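Local structure of putative membrane protein (Corynebacterium diphtheriae NCTC 13129, 3C8I) at residues Leu16-Ile21 and Ser115-Thr120; Ala33-Asn38 and Arg46-Thr51. The protein is of unknown function but is probably held in the membrane by a transmembrane helix, with the chain described here its C-terminal DUF3239 part. One frame throughout, in Å; residues are numbered along the deposited sequence.

Interaction 1: Leu16-Ile21 and Ser115-Thr120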
loop_
_atom_site.group_PDB
_atom_site.type_symbol
_atom_site.label_atom_id
_atom_site.label_comp_id
_atom_site.label_asym_id
_atom_site.label_seq_id
_atom_site.Cartn_x
_atom_site.Cartn_y
_atom_site.Cartn_z
ATOM N N LEU B 16 -3.598 11.564 -20.556
ATOM C CA LEU B 16 -2.559 12.420 -20.045
ATOM C C LEU B 16 -3.138 13.398 -19.050
ATOM O O LEU B 16 -4.168 14.006 -19.307
ATOM C CB LEU B 16 -1.890 13.189 -21.179
ATOM C CG LEU B 16 -0.943 12.355 -22.041
ATOM C CD1 LEU B 16 -0.520 13.176 -23.269
ATOM C CD2 LEU B 16 0.266 11.864 -21.202
ATOM N N VAL B 17 -2.441 13.570 -17.936
ATOM C CA VAL B 17 -2.753 14.601 -16.977
ATOM C C VAL B 17 -1.495 15.438 -16.748
ATOM O O VAL B 17 -0.379 14.921 -16.792
ATOM C CB VAL B 17 -3.315 14.006 -15.636
ATOM C CG1 VAL B 17 -4.590 13.200 -15.902
ATOM C CG2 VAL B 17 -2.287 13.130 -14.896
ATOM N N PRO B 18 -1.667 16.732 -16.495
ATOM C CA PRO B 18 -0.496 17.494 -16.068
ATOM C C PRO B 18 -0.110 17.169 -14.623
ATOM O O PRO B 18 -0.991 16.956 -13.774
ATOM C CB PRO B 18 -0.960 18.937 -16.173
ATOM C CG PRO B 18 -2.418 18.869 -15.985
ATOM C CD PRO B 18 -2.878 17.573 -16.550
ATOM N N ALA B 19 1.190 17.120 -14.370
ATOM C CA ALA B 19 1.725 17.071 -13.013
ATOM C C ALA B 19 2.902 18.052 -12.902
ATOM O O ALA B 19 3.473 18.479 -13.923
ATOM C CB ALA B 19 2.135 15.621 -12.621
ATOM N N MET B 20 3.246 18.423 -11.679
ATOM C CA MET B 20 4.239 19.443 -11.429
ATOM C C MET B 20 4.876 19.207 -10.068
ATOM O O MET B 20 4.198 18.794 -9.115
ATOM C CB MET B 20 3.534 20.819 -11.453
ATOM C CG MET B 20 4.447 22.065 -11.410
ATOM S SD MET B 20 3.486 23.603 -11.710
ATOM C CE MET B 20 2.821 23.240 -13.296
ATOM N N ILE B 21 6.166 19.517 -9.959
ATOM C CA ILE B 21 6.873 19.394 -8.686
ATOM C C ILE B 21 6.371 20.494 -7.759
ATOM O O ILE B 21 6.486 21.692 -8.066
ATOM C CB ILE B 21 8.406 19.460 -8.810
ATOM C CG1 ILE B 21 8.941 18.403 -9.791
ATOM C CG2 ILE B 21 9.053 19.363 -7.396
ATOM C CD1 ILE B 21 10.478 18.467 -10.003
ATOM N N SER B 115 -2.940 23.935 -22.299
ATOM C CA SER B 115 -2.279 25.003 -21.568
ATOM C C SER B 115 -3.078 25.425 -20.345
ATOM O O SER B 115 -2.499 25.778 -19.320
ATOM C CB SER B 115 -2.106 26.202 -22.492
ATOM O OG SER B 115 -3.263 26.347 -23.303
ATOM N N GLU B 116 -4.404 25.398 -20.468
ATOM C CA GLU B 116 -5.321 25.834 -19.386
ATOM C C GLU B 116 -5.345 24.862 -18.198
ATOM O O GLU B 116 -5.520 25.276 -17.045
ATOM C CB GLU B 116 -6.747 26.049 -19.924
ATOM C CG GLU B 116 -7.253 24.949 -20.883
ATOM C CD GLU B 116 -6.992 25.254 -22.369
ATOM O OE1 GLU B 116 -6.199 26.172 -22.687
ATOM O OE2 GLU B 116 -7.579 24.556 -23.230
ATOM N N GLN B 117 -5.157 23.573 -18.488
ATOM C CA GLN B 117 -4.929 22.586 -17.445
ATOM C C GLN B 117 -3.579 22.828 -16.792
ATOM O O GLN B 117 -3.463 22.764 -15.572
ATOM C CB GLN B 117 -5.020 21.168 -17.995
ATOM C CG GLN B 117 -6.432 20.740 -18.333
ATOM C CD GLN B 117 -6.533 19.301 -18.807
ATOM O OE1 GLN B 117 -5.703 18.433 -18.473
ATOM N NE2 GLN B 117 -7.578 19.028 -19.577
ATOM N N TRP B 118 -2.556 23.121 -17.602
ATOM C CA TRP B 118 -1.265 23.522 -17.048
ATOM C C TRP B 118 -1.420 24.735 -16.137
ATOM O O TRP B 118 -0.940 24.734 -15.018
ATOM C CB TRP B 118 -0.223 23.808 -18.137
ATOM C CG TRP B 118 0.356 22.565 -18.759
ATOM C CD1 TRP B 118 0.244 22.179 -20.050
ATOM C CD2 TRP B 118 1.128 21.565 -18.099
ATOM N NE1 TRP B 118 0.897 20.984 -20.250
ATOM C CE2 TRP B 118 1.458 20.586 -19.063
ATOM C CE3 TRP B 118 1.574 21.394 -16.781
ATOM C CZ2 TRP B 118 2.208 19.437 -18.749
ATOM C CZ3 TRP B 118 2.331 20.252 -16.466
ATOM C CH2 TRP B 118 2.628 19.285 -17.444
ATOM N N THR B 119 -2.122 25.759 -16.601
ATOM C CA THR B 119 -2.261 26.970 -15.804
ATOM C C THR B 119 -3.098 26.726 -14.519
ATOM O O THR B 119 -2.716 27.165 -13.428
ATOM C CB THR B 119 -2.742 28.178 -16.686
ATOM O OG1 THR B 119 -4.112 27.991 -17.065
ATOM C CG2 THR B 119 -1.894 28.307 -17.936
ATOM N N THR B 120 -4.202 25.992 -14.627
ATOM C CA THR B 120 -4.970 25.568 -13.439
ATOM C C THR B 120 -4.098 24.866 -12.388
ATOM O O THR B 120 -4.178 25.160 -11.192
ATOM C CB THR B 120 -6.145 24.613 -13.826
ATOM O OG1 THR B 120 -7.120 25.335 -14.593
ATOM C CG2 THR B 120 -6.825 24.015 -12.572
HETATM O O HOH W 1 -4.824 16.558 -20.042
#

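Interaction 2: Ala33-Asn38 and Arg46-Thr51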
loop_
_atom_site.group_PDB
_atom_site.type_symbol
_atom_site.label_atom_id
_atom_site.label_comp_id
_atom_site.label_asym_id
_atom_site.label_seq_id
_atom_site.Cartn_x
_atom_site.Cartn_y
_atom_site.Cartn_z
ATOM N N ALA B 33 -0.806 16.517 -9.346
ATOM C CA ALA B 33 -1.437 16.358 -10.657
ATOM C C ALA B 33 -2.856 16.885 -10.658
ATOM O O ALA B 33 -3.522 16.861 -9.632
ATOM C CB ALA B 33 -1.436 14.859 -11.105
ATOM N N LEU B 34 -3.305 17.377 -11.818
ATOM C CA LEU B 34 -4.695 17.787 -12.030
ATOM C C LEU B 34 -5.461 16.618 -12.668
ATOM O O LEU B 34 -5.190 16.224 -13.803
ATOM C CB LEU B 34 -4.763 19.061 -12.912
ATOM C CG LEU B 34 -6.161 19.665 -13.152
ATOM C CD1 LEU B 34 -6.731 20.329 -11.908
ATOM C CD2 LEU B 34 -6.181 20.651 -14.326
ATOM N N VAL B 35 -6.412 16.064 -11.922
ATOM C CA VAL B 35 -7.126 14.863 -12.319
ATOM C C VAL B 35 -8.657 15.063 -12.319
ATOM O O VAL B 35 -9.212 15.964 -11.663
ATOM C CB VAL B 35 -6.749 13.642 -11.412
ATOM C CG1 VAL B 35 -5.290 13.210 -11.632
ATOM C CG2 VAL B 35 -7.041 13.904 -9.936
ATOM N N ASN B 36 -9.326 14.224 -13.098
ATOM C CA ASN B 36 -10.764 14.225 -13.210
ATOM C C ASN B 36 -11.302 13.105 -12.352
ATOM O O ASN B 36 -10.999 11.944 -12.607
ATOM C CB ASN B 36 -11.155 13.988 -14.671
ATOM C CG ASN B 36 -12.664 13.965 -14.907
ATOM O OD1 ASN B 36 -13.471 14.213 -14.016
ATOM N ND2 ASN B 36 -13.038 13.691 -16.147
ATOM N N THR B 37 -12.094 13.436 -11.340
ATOM C CA THR B 37 -12.634 12.396 -10.445
ATOM C C THR B 37 -13.872 11.661 -10.967
ATOM O O THR B 37 -14.343 10.704 -10.322
ATOM C CB THR B 37 -12.903 12.913 -9.019
ATOM O OG1 THR B 37 -13.994 13.827 -9.023
ATOM C CG2 THR B 37 -11.695 13.588 -8.447
ATOM N N ASN B 38 -14.406 12.063 -12.120
ATOM C CA ASN B 38 -15.532 11.317 -12.723
ATOM C C ASN B 38 -15.091 9.975 -13.279
ATOM O O ASN B 38 -14.127 9.901 -14.037
ATOM C CB ASN B 38 -16.196 12.110 -13.874
ATOM C CG ASN B 38 -17.004 13.283 -13.387
ATOM O OD1 ASN B 38 -17.495 13.291 -12.254
ATOM N ND2 ASN B 38 -17.184 14.294 -14.258
ATOM N N ARG B 46 -14.725 16.754 -13.357
ATOM C CA ARG B 46 -14.786 17.162 -11.985
ATOM C C ARG B 46 -13.352 17.224 -11.485
ATOM O O ARG B 46 -12.754 16.194 -11.123
ATOM C CB ARG B 46 -15.612 16.164 -11.195
ATOM C CG ARG B 46 -15.781 16.587 -9.769
ATOM C CD ARG B 46 -17.084 16.061 -9.177
ATOM N NE ARG B 46 -18.137 17.048 -9.263
ATOM C CZ ARG B 46 -18.196 18.157 -8.531
ATOM N NH1 ARG B 46 -17.235 18.456 -7.645
ATOM N NH2 ARG B 46 -19.221 18.991 -8.702
ATOM N N TRP B 47 -12.775 18.424 -11.523
ATOM C CA TRP B 47 -11.338 18.551 -11.324
ATOM C C TRP B 47 -10.940 18.388 -9.875
ATOM O O TRP B 47 -11.648 18.809 -8.973
ATOM C CB TRP B 47 -10.813 19.890 -11.849
ATOM C CG TRP B 47 -10.903 20.040 -13.338
ATOM C CD1 TRP B 47 -11.619 20.984 -14.018
ATOM C CD2 TRP B 47 -10.260 19.231 -14.337
ATOM N NE1 TRP B 47 -11.464 20.809 -15.373
ATOM C CE2 TRP B 47 -10.632 19.747 -15.595
ATOM C CE3 TRP B 47 -9.416 18.129 -14.293
ATOM C CZ2 TRP B 47 -10.189 19.189 -16.792
ATOM C CZ3 TRP B 47 -8.972 17.581 -15.485
ATOM C CH2 TRP B 47 -9.353 18.119 -16.712
ATOM N N ALA B 48 -9.777 17.792 -9.671
ATOM C CA ALA B 48 -9.188 17.630 -8.357
ATOM C C ALA B 48 -7.658 17.646 -8.461
ATOM O O ALA B 48 -7.082 17.474 -9.556
ATOM C CB ALA B 48 -9.677 16.329 -7.697
ATOM N N LEU B 49 -7.026 17.859 -7.321
ATOM C CA LEU B 49 -5.580 17.836 -7.187
ATOM C C LEU B 49 -5.198 16.565 -6.451
ATOM O O LEU B 49 -5.769 16.253 -5.400
ATOM C CB LEU B 49 -5.106 19.057 -6.393
ATOM C CG LEU B 49 -5.588 20.397 -6.960
ATOM C CD1 LEU B 49 -5.345 21.524 -5.965
ATOM C CD2 LEU B 49 -4.944 20.664 -8.364
ATOM N N ALA B 50 -4.240 15.826 -7.005
ATOM C CA ALA B 50 -3.769 14.584 -6.394
ATOM C C ALA B 50 -2.272 14.705 -6.198
ATOM O O ALA B 50 -1.563 15.049 -7.127
ATOM C CB ALA B 50 -4.112 13.360 -7.309
ATOM N N THR B 51 -1.769 14.395 -5.016
ATOM C CA THR B 51 -0.344 14.445 -4.793
ATOM C C THR B 51 0.282 13.083 -4.567
ATOM O O THR B 51 -0.382 12.117 -4.172
ATOM C CB THR B 51 0.039 15.389 -3.605
ATOM O OG1 THR B 51 -0.593 14.934 -2.409
ATOM C CG2 THR B 51 -0.289 16.875 -3.920
#

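Interaction 1: Leu16-Ile21 and Ser115-Thr120
Pro18 presses against the indole of Trp118 where helix 115-124 lies over one face of the antiparallel sheet, a helix-on-sheet packing in which strand 16-24 runs beneath the first turns of the helix. The axes of the two short segments cross at -35° and come within 8.5 Å. Following Trp118 outward, CB points neither at the strand nor away from it, and CG stands anti to the carbonyl carbon (chi1 -77°), a turn that brings the ring down to the strand. Pro18 CB lies over one face of the six-membered ring in a CH-pi contact, 3.6 Å from the centroid and only 14° off the ring normal, with CD2, CE2 and CZ2 all within about 4 Å of it. On the side of the ring, CE3 meets the terminal methyl of Met20, whose chain bends at its last torsion to bring CE to the indole edge. CZ3 comes 3.3 Å from Ala19 O, a carbonyl oxygen lying in the ring plane at its edge, and CH2 shares that oxygen at 3.7 Å. At the other end of the indole NE1 gives its hydrogen to Glu110 O, so the buried N-H is satisfied, while Arg70 makes a cation-pi contact with the ring. Next to Trp118, the extended Gln117 crosses Pro18 at about a right angle, with OE1 3.5 Å from Pro18 CD. No direct hydrogen bond joins residues 16-21 to 115-120; instead one water donates to both, 2.7 Å from Leu16 O and 2.6 Å from Gln117 OE1.

Interaction 2: Ala33-Asn38 and Arg46-Thr51
Asn36 OD1 is gripped by two backbone N-H groups, Arg46 N across the contact at 2.9 Å and Asn38 N two residues on at 3.0 Å, at the end of a beta hairpin formed by strands 29-36 and 47-54. The bond to Asn38 makes an Asx turn. With CG anti to the backbone N (chi1 180°), the Asn36 side chain carries OD1 toward Arg46 N; both N-H groups stand well out of the amide plane, on opposite faces and not on a lone pair, Arg46 N by 51°, and this double hold should limit the amide's rotation. Thr37 N closes the same end with a nearly straight bond to Arg46 O, 2.8 Å long. Further along, Val35 pairs with Ala48 and Ala33 with Ala50, each an antiparallel hydrogen-bonded pair; Leu34-Leu49 and Asn36-Trp47 are the non-hydrogen-bonded pairs between and beyond them. Side chains alternate between the two faces of the sheet. On the face that meets helix 115-124, Leu34 reaches Trp47 with CG 3.8 Å from CE3 and sets CD2 over one face of the indole, while its CD1 turns to Leu49 CD2. The opposite face carries Ala33, Val35, Ala48 and Ala50, where Val35 CG2 rests 4.0 Å from Ala50 CB and Leu138 of strand 138-140 packs against both. Thr37 OG1 lies beside the aliphatic stem of Arg46 but bonds to Glu140, which also forms a long, weak ion pair with Arg46 NH1. The tightest carbon pair is Thr37 CG2 with Ala48 CB, 3.5 Å apart.

From the N terminus, strand 16-24, an inner strand of the sheet, comes first and leads directly into its neighbour, strand 29-36. Interaction 2 closes first, when the chain turns back after Asn38 and strand 47-54 pairs with 29-36, with seven residues between the segments. Interaction 1 closes much later: 93 residues separate its segments, and the chain builds strands 70-80 and 88-95 and helix 103-112 before helix 115-124 returns to the first strand. Interaction 2 is therefore nested within the loop of interaction 1. They meet where Pro18 O probably accepts a hydrogen bond from Leu34 N, while Gln117 NE2 touches Trp47 CH2, so helix 115-124 also reaches the hairpin.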